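Local coordinates for protein alpha-L-rhamnosidase (Klebsiella oxytoca, PDB 4XHC) that probably hydrolyses terminal alpha-L-rhamnose from rhamnosides as a two-domain glycosidase of family GH78, and binds rhamnose in a pocket of its glycosidase domain, at residues L167-C172 with R241-W246; R217-V222 with A495-G500; L273-T278 with L306-V311; S346-D351 with K405-D410. All blocks are in the same frame, centred on the assembly; numbering follows the deposited sequence.

Contact 1 joins the N-terminal beta domain to the glycosidase domain, coupling the former to a segment that reaches the bound rhamnose; contacts 2, 3 and 4 lie wholly within the six-hairpin, mainly helical (alpha/alpha) barrel. Contact 1 closes before contact 3, and contact 3 before contact 4. Contact 2 ties helix 214-230 to helix 482-498, so it encloses contacts 3 and 4, and its segments alternate along the chain with those of contact 1. Contacts 1 and 3 touch, Leu245 CG lying 3.5 Å from Phe274 CE2. Contact 4 is farthest from the domain junction, its centre about 41 Å from that of contact 1. The centres of contacts 2 and 3 are about 32 Å apart.

Contact 1 of 4, residues L167-C172 with R241-W246; sequences LPRRYC and RDRRLW. With RAM (alpha-L-rhamnopyranose), chain C.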
# COMPACT_ATOMS: atom_id res chain seq x y z
N LEU A 167 7.93 4.19 -7.01
CA LEU A 167 6.95 3.11 -6.90
C LEU A 167 7.27 1.96 -7.86
O LEU A 167 7.60 2.20 -9.01
CB LEU A 167 5.53 3.63 -7.16
CG LEU A 167 4.99 4.60 -6.10
CD1 LEU A 167 3.63 5.13 -6.50
CD2 LEU A 167 4.91 3.91 -4.75
N PRO A 168 7.16 0.71 -7.37
CA PRO A 168 7.59 -0.45 -8.19
C PRO A 168 6.59 -0.89 -9.28
O PRO A 168 7.02 -1.45 -10.29
CB PRO A 168 7.78 -1.56 -7.15
CG PRO A 168 6.86 -1.19 -6.03
CD PRO A 168 6.62 0.29 -6.07
N ARG A 169 5.29 -0.63 -9.11
CA ARG A 169 4.30 -1.05 -10.10
C ARG A 169 4.22 -0.09 -11.29
O ARG A 169 4.40 1.12 -11.15
CB ARG A 169 2.91 -1.18 -9.46
CG ARG A 169 2.80 -2.31 -8.45
CD ARG A 169 1.36 -2.51 -8.02
NE ARG A 169 0.55 -3.12 -9.08
CZ ARG A 169 -0.70 -2.79 -9.39
NH1 ARG A 169 -1.35 -1.81 -8.75
NH2 ARG A 169 -1.32 -3.44 -10.37
N ARG A 170 3.96 -0.65 -12.47
CA ARG A 170 3.81 0.13 -13.69
C ARG A 170 2.37 0.61 -13.82
O ARG A 170 1.45 -0.17 -13.81
CB ARG A 170 4.17 -0.72 -14.90
CG ARG A 170 4.41 0.09 -16.17
CD ARG A 170 4.44 -0.80 -17.39
NE ARG A 170 3.10 -1.25 -17.75
CZ ARG A 170 2.83 -2.11 -18.72
NH1 ARG A 170 3.82 -2.65 -19.44
NH2 ARG A 170 1.57 -2.44 -18.97
N TYR A 171 2.18 1.91 -13.95
CA TYR A 171 0.85 2.49 -14.05
C TYR A 171 0.65 3.08 -15.45
O TYR A 171 1.62 3.42 -16.13
CB TYR A 171 0.65 3.57 -12.97
CG TYR A 171 0.77 3.05 -11.56
CD1 TYR A 171 -0.25 2.29 -10.98
CD2 TYR A 171 1.91 3.30 -10.79
CE1 TYR A 171 -0.13 1.80 -9.69
CE2 TYR A 171 2.03 2.82 -9.49
CZ TYR A 171 1.01 2.07 -8.94
OH TYR A 171 1.12 1.59 -7.66
N CYS A 172 -0.60 3.18 -15.86
CA CYS A 172 -0.97 3.76 -17.14
C CYS A 172 -1.95 4.86 -16.86
O CYS A 172 -3.04 4.59 -16.38
CB CYS A 172 -1.62 2.70 -18.02
SG CYS A 172 -2.26 3.32 -19.59
N ARG A 241 -4.92 -2.29 -18.64
CA ARG A 241 -5.56 -3.58 -18.57
C ARG A 241 -5.77 -4.04 -20.03
O ARG A 241 -6.26 -3.23 -20.83
CB ARG A 241 -6.89 -3.39 -17.86
CG ARG A 241 -7.69 -4.66 -17.74
CD ARG A 241 -9.18 -4.41 -17.63
NE ARG A 241 -9.73 -3.79 -18.82
CZ ARG A 241 -9.86 -4.38 -19.99
NH1 ARG A 241 -9.43 -5.60 -20.21
NH2 ARG A 241 -10.40 -3.70 -20.98
N ASP A 242 -5.45 -5.28 -20.43
CA ASP A 242 -5.02 -6.40 -19.58
C ASP A 242 -3.51 -6.57 -19.52
O ASP A 242 -3.05 -7.55 -18.94
CB ASP A 242 -5.53 -7.73 -20.16
CG ASP A 242 -7.02 -7.75 -20.41
OD1 ASP A 242 -7.79 -7.76 -19.43
OD2 ASP A 242 -7.42 -7.80 -21.60
N ARG A 243 -2.76 -5.68 -20.15
CA ARG A 243 -1.28 -5.78 -20.22
C ARG A 243 -0.80 -7.10 -20.80
O ARG A 243 0.19 -7.66 -20.34
CB ARG A 243 -0.66 -5.62 -18.83
CG ARG A 243 -1.28 -4.51 -18.01
CD ARG A 243 -0.58 -4.35 -16.69
NE ARG A 243 -1.15 -3.24 -15.94
CZ ARG A 243 -0.53 -2.60 -14.96
NH1 ARG A 243 0.69 -2.96 -14.60
NH2 ARG A 243 -1.12 -1.58 -14.36
N ARG A 244 -1.48 -7.57 -21.84
CA ARG A 244 -1.32 -8.95 -22.28
C ARG A 244 -1.46 -9.11 -23.78
O ARG A 244 -2.22 -8.40 -24.43
CB ARG A 244 -2.39 -9.79 -21.58
CG ARG A 244 -2.13 -11.27 -21.64
CD ARG A 244 -2.68 -12.00 -20.43
NE ARG A 244 -4.10 -12.33 -20.54
CZ ARG A 244 -5.06 -11.94 -19.71
NH1 ARG A 244 -4.79 -11.15 -18.66
NH2 ARG A 244 -6.30 -12.33 -19.92
N LEU A 245 -0.73 -10.09 -24.31
CA LEU A 245 -0.75 -10.42 -25.73
C LEU A 245 -1.97 -11.26 -26.12
O LEU A 245 -2.09 -12.40 -25.67
CB LEU A 245 0.52 -11.19 -26.08
CG LEU A 245 0.72 -11.70 -27.51
CD1 LEU A 245 0.77 -10.55 -28.51
CD2 LEU A 245 1.99 -12.53 -27.59
N TRP A 246 -2.86 -10.70 -26.94
CA TRP A 246 -4.02 -11.44 -27.50
C TRP A 246 -3.88 -11.52 -29.03
O TRP A 246 -3.38 -10.60 -29.67
CB TRP A 246 -5.34 -10.74 -27.19
CG TRP A 246 -5.82 -10.81 -25.76
CD1 TRP A 246 -5.37 -10.06 -24.71
CD2 TRP A 246 -6.88 -11.61 -25.24
NE1 TRP A 246 -6.07 -10.37 -23.57
CE2 TRP A 246 -7.01 -11.31 -23.87
CE3 TRP A 246 -7.74 -12.56 -25.80
CZ2 TRP A 246 -7.95 -11.93 -23.05
CZ3 TRP A 246 -8.68 -13.18 -24.98
CH2 TRP A 246 -8.78 -12.86 -23.62
C1 RAM C . -10.90 -8.41 -23.95
C2 RAM C . -10.01 -7.32 -24.52
C3 RAM C . -9.10 -7.89 -25.60
C4 RAM C . -9.90 -8.85 -26.47
C5 RAM C . -10.28 -10.06 -25.64
C6 RAM C . -11.59 -10.68 -26.05
O1 RAM C . -10.96 -8.23 -22.59
O2 RAM C . -10.87 -6.36 -25.11
O3 RAM C . -8.56 -6.84 -26.41
O4 RAM C . -9.12 -9.27 -27.57
O5 RAM C . -10.38 -9.70 -24.24
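Arg243 and Arg170 run antiparallel alongside each other, their guanidinium planes 27° apart. Arg243, stretched out along CG, CD and NE, thrusts its guanidinium at the backbone of Arg170, where NH1 and NH2 both lie 3.0 Å from Arg170 O. Both hydrogen bonds are weak, bent to 124° at the hydrogen, because one carbonyl oxygen is shared by the two arms of a fork. Arg170 in turn brings its NH2 to 3.7 Å from Arg243 CG. That NH2 is held by a salt bridge to Glu236, and Arg243 NE bonds to Lys240 O. The pair spans the junction between the N-terminal beta domain and the helical barrel of this GH78 enzyme. Arg169 NH2 lies 4.4 Å from Arg243 NH2, a like-charge approach probably eased by its salt bridge to Asp159 of the second subunit. Beyond Arg243 the same segment lines the rhamnose pocket: Trp246 puts one ring face under the sugar, with C5 3.4 Å above the ring plane and displaced from the ring centre. Arg241 NH1 forms a salt bridge with Asp242 OD1 at 2.8 Å; the oxygen lies near the guanidinium plane, while the nitrogen stands 53° out of the carboxylate plane.

Contact 2 of 4, residues R217-V222 with A495-G500; sequences RAIDNV and AMVDYG
Val497 meets Ile219 and Val222 through branched aliphatic groups alone; no ring, amide or carboxylate presents a face or an edge across this interface. The two segments belong to helices 214-230 and 482-498 of the six-hairpin barrel, and their nearest ends are 273 residues apart in sequence, so the contact brings early and late parts of that domain together. The closest alpha carbons are those of Ile219 and Val497, 6.8 Å apart. Val497 points at the other helix and supplies most of the buried surface. Its chi1 of 171° sends CG1 opposite the backbone N and leaves CG2 as the touching branch for both partners. The side chains of Ile219 and Val497 cross obliquely, and Ile219 CG1 comes to 4.1 Å from Val497 CG2. Val222, one helical turn on, lies alongside Val497 and points the other way. Around these three, Pro534 packs on Ile219 and Phe504 on Val222. Just after the contact, the later helix ends in a Schellman motif: Gly500, with a positive phi of 105°, donates its N to Val497 O at 2.8 Å and more weakly to Met496 O. On the methyl side, Val222 CG2 rests 4.2 Å from Val497 CG2.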
# COMPACT_ATOMS: atom_id res chain seq x y z
N ARG A 217 -4.59 13.79 -40.21
CA ARG A 217 -3.30 13.94 -39.53
C ARG A 217 -3.47 13.84 -38.02
O ARG A 217 -2.70 13.14 -37.35
CB ARG A 217 -2.63 15.26 -39.91
CG ARG A 217 -1.33 15.53 -39.17
CD ARG A 217 -0.56 16.74 -39.71
NE ARG A 217 -0.38 16.67 -41.16
CZ ARG A 217 0.44 15.82 -41.79
NH1 ARG A 217 1.19 14.95 -41.11
NH2 ARG A 217 0.51 15.83 -43.11
N ALA A 218 -4.47 14.53 -37.49
CA ALA A 218 -4.77 14.53 -36.05
C ALA A 218 -5.11 13.13 -35.54
O ALA A 218 -4.69 12.73 -34.46
CB ALA A 218 -5.90 15.50 -35.75
N ILE A 219 -5.88 12.39 -36.33
CA ILE A 219 -6.24 11.00 -36.03
C ILE A 219 -5.02 10.09 -36.06
O ILE A 219 -4.84 9.24 -35.19
CB ILE A 219 -7.32 10.49 -37.00
CG1 ILE A 219 -8.65 11.18 -36.70
CG2 ILE A 219 -7.49 8.98 -36.90
CD1 ILE A 219 -9.70 11.00 -37.78
N ASP A 220 -4.19 10.26 -37.08
CA ASP A 220 -2.95 9.49 -37.18
C ASP A 220 -2.04 9.71 -35.98
O ASP A 220 -1.45 8.76 -35.47
CB ASP A 220 -2.22 9.82 -38.49
CG ASP A 220 -0.89 9.08 -38.62
OD1 ASP A 220 -0.90 7.88 -39.01
OD2 ASP A 220 0.16 9.70 -38.33
N ASN A 221 -1.92 10.96 -35.51
CA ASN A 221 -1.09 11.25 -34.34
C ASN A 221 -1.56 10.52 -33.10
O ASN A 221 -0.76 9.94 -32.37
CB ASN A 221 -1.02 12.75 -34.06
CG ASN A 221 -0.16 13.49 -35.06
OD1 ASN A 221 0.84 12.96 -35.56
ND2 ASN A 221 -0.54 14.72 -35.36
N VAL A 222 -2.86 10.53 -32.86
CA VAL A 222 -3.42 9.82 -31.72
C VAL A 222 -3.23 8.30 -31.86
O VAL A 222 -2.93 7.62 -30.88
CB VAL A 222 -4.89 10.17 -31.54
CG1 VAL A 222 -5.56 9.25 -30.53
CG2 VAL A 222 -5.01 11.63 -31.11
N ALA A 495 -14.51 11.60 -33.76
CA ALA A 495 -15.36 11.85 -32.58
C ALA A 495 -14.58 11.65 -31.29
O ALA A 495 -14.71 12.46 -30.37
CB ALA A 495 -16.58 10.94 -32.60
N MET A 496 -13.77 10.60 -31.22
CA MET A 496 -12.92 10.35 -30.06
C MET A 496 -11.89 11.46 -29.91
O MET A 496 -11.64 11.94 -28.80
CB MET A 496 -12.24 8.99 -30.15
CG MET A 496 -13.16 7.83 -29.77
SD MET A 496 -12.35 6.22 -29.72
CE MET A 496 -12.19 5.87 -31.46
N VAL A 497 -11.32 11.90 -31.03
CA VAL A 497 -10.38 13.02 -30.99
C VAL A 497 -11.07 14.29 -30.49
O VAL A 497 -10.55 14.94 -29.58
CB VAL A 497 -9.73 13.28 -32.36
CG1 VAL A 497 -8.94 14.59 -32.34
CG2 VAL A 497 -8.84 12.11 -32.74
N ASP A 498 -12.23 14.62 -31.06
CA ASP A 498 -12.99 15.82 -30.64
C ASP A 498 -13.38 15.79 -29.15
O ASP A 498 -13.43 16.83 -28.51
CB ASP A 498 -14.24 16.01 -31.49
CG ASP A 498 -13.93 16.40 -32.94
OD1 ASP A 498 -12.88 17.02 -33.20
OD2 ASP A 498 -14.76 16.06 -33.81
N TYR A 499 -13.65 14.60 -28.61
CA TYR A 499 -13.92 14.42 -27.18
C TYR A 499 -12.68 14.67 -26.31
O TYR A 499 -12.80 14.80 -25.10
CB TYR A 499 -14.44 13.01 -26.88
CG TYR A 499 -15.93 12.73 -27.12
CD1 TYR A 499 -16.92 13.52 -26.54
CD2 TYR A 499 -16.33 11.63 -27.88
CE1 TYR A 499 -18.26 13.24 -26.75
CE2 TYR A 499 -17.67 11.35 -28.09
CZ TYR A 499 -18.63 12.15 -27.53
OH TYR A 499 -19.94 11.84 -27.75
N GLY A 500 -11.49 14.68 -26.91
CA GLY A 500 -10.25 15.01 -26.20
C GLY A 500 -9.35 13.82 -25.90
O GLY A 500 -8.51 13.90 -25.01

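Contact 3 of 4, residues L273-T278 with L306-V311; sequences LFAGHT and LFFVDV
Phe274 and Ala275, consecutive residues near the end of helix 264-276, both meet the ring of Phe308 on helix 302-319. Walking along the first segment, Leu273 comes first and packs into Val234, Val290 and Val294 instead of the other helix. Phe274 follows. Its CB points toward the second segment and reaches 4.1 Å from Phe308 CE1, lying at the edge of that ring, near its plane. With chi1 at -78°, CG sits beside the backbone N, and the ring swings off toward Leu247 and Leu250; no ring stack is formed between the two phenylalanines. Ala275 completes the contact: its CB approaches Phe308 CZ obliquely, also at 4.1 Å. Phe308 holds its ring out between the helices because CG is anti to the backbone N (chi1 -171°), so that two adjacent ring carbons serve two adjacent residues. Gly276 then closes the last turn, its N bonded to Leu273 O at 3.1 Å, and His277 and Thr278 leave as a strand. The contact is wholly buried in the helical barrel. Strand 277-279 pairs with strand 33-35 near the start of the chain, helix 322-340 packs on Ala275 and Phe308 through Thr331, and helix 247-259, together with Leu245 and Trp246 before it, packs on the Phe274 ring.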
# COMPACT_ATOMS: atom_id res chain seq x y z
N LEU A 273 5.53 -17.19 -29.70
CA LEU A 273 4.94 -17.37 -28.39
C LEU A 273 3.64 -18.19 -28.49
O LEU A 273 3.49 -19.20 -27.81
CB LEU A 273 4.67 -16.03 -27.71
CG LEU A 273 5.88 -15.31 -27.11
CD1 LEU A 273 5.51 -13.89 -26.70
CD2 LEU A 273 6.45 -16.07 -25.93
N PHE A 274 2.72 -17.76 -29.34
CA PHE A 274 1.48 -18.49 -29.55
C PHE A 274 1.73 -19.92 -30.05
O PHE A 274 1.03 -20.83 -29.65
CB PHE A 274 0.57 -17.77 -30.54
CG PHE A 274 -0.17 -16.61 -29.95
CD1 PHE A 274 -1.27 -16.82 -29.14
CD2 PHE A 274 0.24 -15.31 -30.20
CE1 PHE A 274 -1.97 -15.76 -28.60
CE2 PHE A 274 -0.44 -14.24 -29.65
CZ PHE A 274 -1.54 -14.46 -28.85
N ALA A 275 2.73 -20.10 -30.90
CA ALA A 275 3.06 -21.42 -31.42
C ALA A 275 3.77 -22.32 -30.40
O ALA A 275 3.70 -23.55 -30.49
CB ALA A 275 3.93 -21.28 -32.67
N GLY A 276 4.46 -21.71 -29.44
CA GLY A 276 5.34 -22.43 -28.51
C GLY A 276 4.67 -23.11 -27.33
O GLY A 276 5.28 -23.95 -26.66
N HIS A 277 3.43 -22.72 -27.04
CA HIS A 277 2.69 -23.34 -25.96
C HIS A 277 1.22 -23.39 -26.34
O HIS A 277 0.53 -22.37 -26.31
CB HIS A 277 2.91 -22.57 -24.66
CG HIS A 277 2.44 -23.30 -23.43
ND1 HIS A 277 2.13 -22.65 -22.26
CD2 HIS A 277 2.23 -24.61 -23.20
CE1 HIS A 277 1.74 -23.53 -21.36
NE2 HIS A 277 1.79 -24.73 -21.90
N THR A 278 0.77 -24.58 -26.71
CA THR A 278 -0.57 -24.79 -27.27
C THR A 278 -1.37 -25.79 -26.45
O THR A 278 -0.85 -26.39 -25.50
CB THR A 278 -0.48 -25.36 -28.71
OG1 THR A 278 -0.02 -26.72 -28.68
CG2 THR A 278 0.46 -24.53 -29.56
N LEU A 306 -7.83 -19.04 -35.80
CA LEU A 306 -7.69 -18.88 -37.24
C LEU A 306 -6.85 -17.67 -37.64
O LEU A 306 -6.24 -17.67 -38.70
CB LEU A 306 -9.06 -18.78 -37.91
CG LEU A 306 -9.81 -20.10 -38.02
CD1 LEU A 306 -11.30 -19.85 -38.18
CD2 LEU A 306 -9.27 -20.94 -39.16
N PHE A 307 -6.84 -16.63 -36.81
CA PHE A 307 -6.09 -15.42 -37.12
C PHE A 307 -4.58 -15.65 -37.08
O PHE A 307 -3.83 -14.86 -37.66
CB PHE A 307 -6.45 -14.25 -36.19
CG PHE A 307 -7.82 -13.67 -36.42
CD1 PHE A 307 -8.38 -13.60 -37.69
CD2 PHE A 307 -8.53 -13.12 -35.36
CE1 PHE A 307 -9.64 -13.05 -37.88
CE2 PHE A 307 -9.78 -12.56 -35.55
CZ PHE A 307 -10.34 -12.53 -36.81
N PHE A 308 -4.14 -16.72 -36.43
CA PHE A 308 -2.74 -17.11 -36.53
C PHE A 308 -2.31 -17.20 -37.99
O PHE A 308 -1.21 -16.78 -38.36
CB PHE A 308 -2.50 -18.45 -35.83
CG PHE A 308 -1.04 -18.81 -35.71
CD1 PHE A 308 -0.30 -18.38 -34.62
CD2 PHE A 308 -0.42 -19.56 -36.70
CE1 PHE A 308 1.04 -18.71 -34.51
CE2 PHE A 308 0.93 -19.88 -36.60
CZ PHE A 308 1.65 -19.46 -35.50
N VAL A 309 -3.19 -17.73 -38.84
CA VAL A 309 -2.88 -17.87 -40.25
C VAL A 309 -2.68 -16.51 -40.90
O VAL A 309 -1.71 -16.32 -41.65
CB VAL A 309 -4.00 -18.60 -41.02
CG1 VAL A 309 -3.65 -18.71 -42.50
CG2 VAL A 309 -4.24 -19.98 -40.43
N ASP A 310 -3.59 -15.57 -40.63
CA ASP A 310 -3.51 -14.27 -41.30
C ASP A 310 -2.31 -13.46 -40.79
O ASP A 310 -1.67 -12.76 -41.58
CB ASP A 310 -4.83 -13.48 -41.18
CG ASP A 310 -4.89 -12.27 -42.15
OD1 ASP A 310 -4.54 -12.39 -43.35
OD2 ASP A 310 -5.30 -11.19 -41.69
N VAL A 311 -1.99 -13.57 -39.51
CA VAL A 311 -0.81 -12.89 -38.98
C VAL A 311 0.47 -13.43 -39.64
O VAL A 311 1.35 -12.65 -39.99
CB VAL A 311 -0.68 -13.02 -37.44
CG1 VAL A 311 0.61 -12.36 -36.96
CG2 VAL A 311 -1.88 -12.39 -36.76

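Contact 4 of 4, residues S346-D351 with K405-D410; sequences SGVVRD and KSAALD
Ala407 sets its methyl group in the bend formed by Ser346, Gly347 and Val348, and this single carbon makes the closest approach to each of the three. Two of the meetings are with backbone carbonyls: Ser346 O lies 3.2 Å from Ala407 CB, and Gly347 O lies 3.7 Å from it. The third is apolar, Val348 CG2 to Ala407 CB at 4.0 Å. The valine's conformation explains which branch is used: CG1 is anti to the backbone N (chi1 -175°), while CG2, beside that N, is the methyl turned against the helix. CG2 also lies 4.0 Å from Ala407 O, so it covers a piece of helix backbone as well as the methyl.

Gly347 makes the bend possible. Its positive phi of 87° is a left-handed backbone conformation that glycine readily adopts. Without a side chain in the way, Gly347 CA comes to 5.7 Å from Ala407 CA. Ser346 contributes its carbonyl and not its hydroxyl to the interface; with chi1 at 81°, OG bonds instead to Asp344 OD1, an atom that also accepts Val348 N. One carboxylate oxygen thus holds both flanks of the glycine.

This contact belongs to the outer part of the helical barrel, its centre about 31 Å from that of the chain. Loop 346-351, between helices 322-340 and 368-389, lies against helix 391-412 and is also bonded by Gln372 of helix 368-389, whose amide meets Gly347 O and Val349 N.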
# COMPACT_ATOMS: atom_id res chain seq x y z
N SER A 346 -23.48 -30.01 -44.50
CA SER A 346 -23.69 -28.98 -45.53
C SER A 346 -22.63 -27.84 -45.61
O SER A 346 -22.73 -26.96 -46.46
CB SER A 346 -25.09 -28.38 -45.38
OG SER A 346 -25.11 -27.39 -44.36
N GLY A 347 -21.62 -27.83 -44.75
CA GLY A 347 -20.51 -26.88 -44.87
C GLY A 347 -20.75 -25.56 -44.17
O GLY A 347 -20.03 -24.59 -44.42
N VAL A 348 -21.75 -25.52 -43.29
CA VAL A 348 -22.00 -24.33 -42.47
C VAL A 348 -21.54 -24.57 -41.04
O VAL A 348 -21.77 -25.63 -40.47
CB VAL A 348 -23.50 -24.00 -42.41
CG1 VAL A 348 -23.71 -22.70 -41.66
CG2 VAL A 348 -24.09 -23.93 -43.80
N VAL A 349 -20.88 -23.58 -40.46
CA VAL A 349 -20.36 -23.65 -39.08
C VAL A 349 -21.48 -23.77 -38.05
O VAL A 349 -22.42 -22.99 -38.08
CB VAL A 349 -19.53 -22.40 -38.77
CG1 VAL A 349 -19.28 -22.26 -37.29
CG2 VAL A 349 -18.21 -22.44 -39.51
N ARG A 350 -21.38 -24.75 -37.14
CA ARG A 350 -22.38 -24.94 -36.09
C ARG A 350 -22.40 -23.78 -35.12
O ARG A 350 -21.36 -23.25 -34.76
CB ARG A 350 -22.10 -26.20 -35.28
CG ARG A 350 -22.47 -27.49 -35.96
CD ARG A 350 -22.25 -28.69 -35.05
NE ARG A 350 -21.86 -29.87 -35.84
CZ ARG A 350 -20.61 -30.26 -36.10
NH1 ARG A 350 -19.56 -29.59 -35.62
NH2 ARG A 350 -20.40 -31.34 -36.84
N ASP A 351 -23.60 -23.42 -34.66
CA ASP A 351 -23.77 -22.34 -33.71
C ASP A 351 -23.90 -22.91 -32.29
O ASP A 351 -24.32 -24.05 -32.12
CB ASP A 351 -25.03 -21.54 -34.10
CG ASP A 351 -25.19 -20.26 -33.30
OD1 ASP A 351 -24.17 -19.63 -32.91
OD2 ASP A 351 -26.35 -19.87 -33.10
N LYS A 405 -18.15 -21.10 -49.34
CA LYS A 405 -18.80 -19.95 -49.96
C LYS A 405 -20.21 -20.28 -50.46
O LYS A 405 -21.14 -19.52 -50.21
CB LYS A 405 -17.97 -19.41 -51.11
CG LYS A 405 -16.68 -18.76 -50.69
CD LYS A 405 -16.07 -17.95 -51.82
CE LYS A 405 -14.74 -17.39 -51.38
NZ LYS A 405 -14.18 -16.42 -52.35
N SER A 406 -20.36 -21.41 -51.16
CA SER A 406 -21.69 -21.85 -51.62
C SER A 406 -22.65 -22.08 -50.47
O SER A 406 -23.81 -21.65 -50.52
CB SER A 406 -21.59 -23.13 -52.44
OG SER A 406 -20.94 -22.87 -53.66
N ALA A 407 -22.18 -22.76 -49.43
CA ALA A 407 -23.01 -23.04 -48.28
C ALA A 407 -23.44 -21.74 -47.59
O ALA A 407 -24.57 -21.64 -47.09
CB ALA A 407 -22.26 -23.94 -47.32
N ALA A 408 -22.56 -20.75 -47.57
CA ALA A 408 -22.90 -19.46 -47.00
C ALA A 408 -24.06 -18.81 -47.76
O ALA A 408 -25.02 -18.35 -47.15
CB ALA A 408 -21.69 -18.55 -47.00
N LEU A 409 -23.96 -18.77 -49.09
CA LEU A 409 -25.05 -18.26 -49.92
C LEU A 409 -26.36 -19.03 -49.72
O LEU A 409 -27.41 -18.43 -49.57
CB LEU A 409 -24.69 -18.33 -51.40
CG LEU A 409 -23.82 -17.23 -51.97
CD1 LEU A 409 -23.56 -17.54 -53.45
CD2 LEU A 409 -24.47 -15.86 -51.81
N ASP A 410 -26.31 -20.35 -49.74
CA ASP A 410 -27.53 -21.15 -49.66
C ASP A 410 -28.24 -21.01 -48.32
O ASP A 410 -29.44 -20.82 -48.27
CB ASP A 410 -27.26 -22.64 -49.95
CG ASP A 410 -27.09 -22.94 -51.45
OD1 ASP A 410 -26.67 -22.04 -52.24
OD2 ASP A 410 -27.38 -24.09 -51.84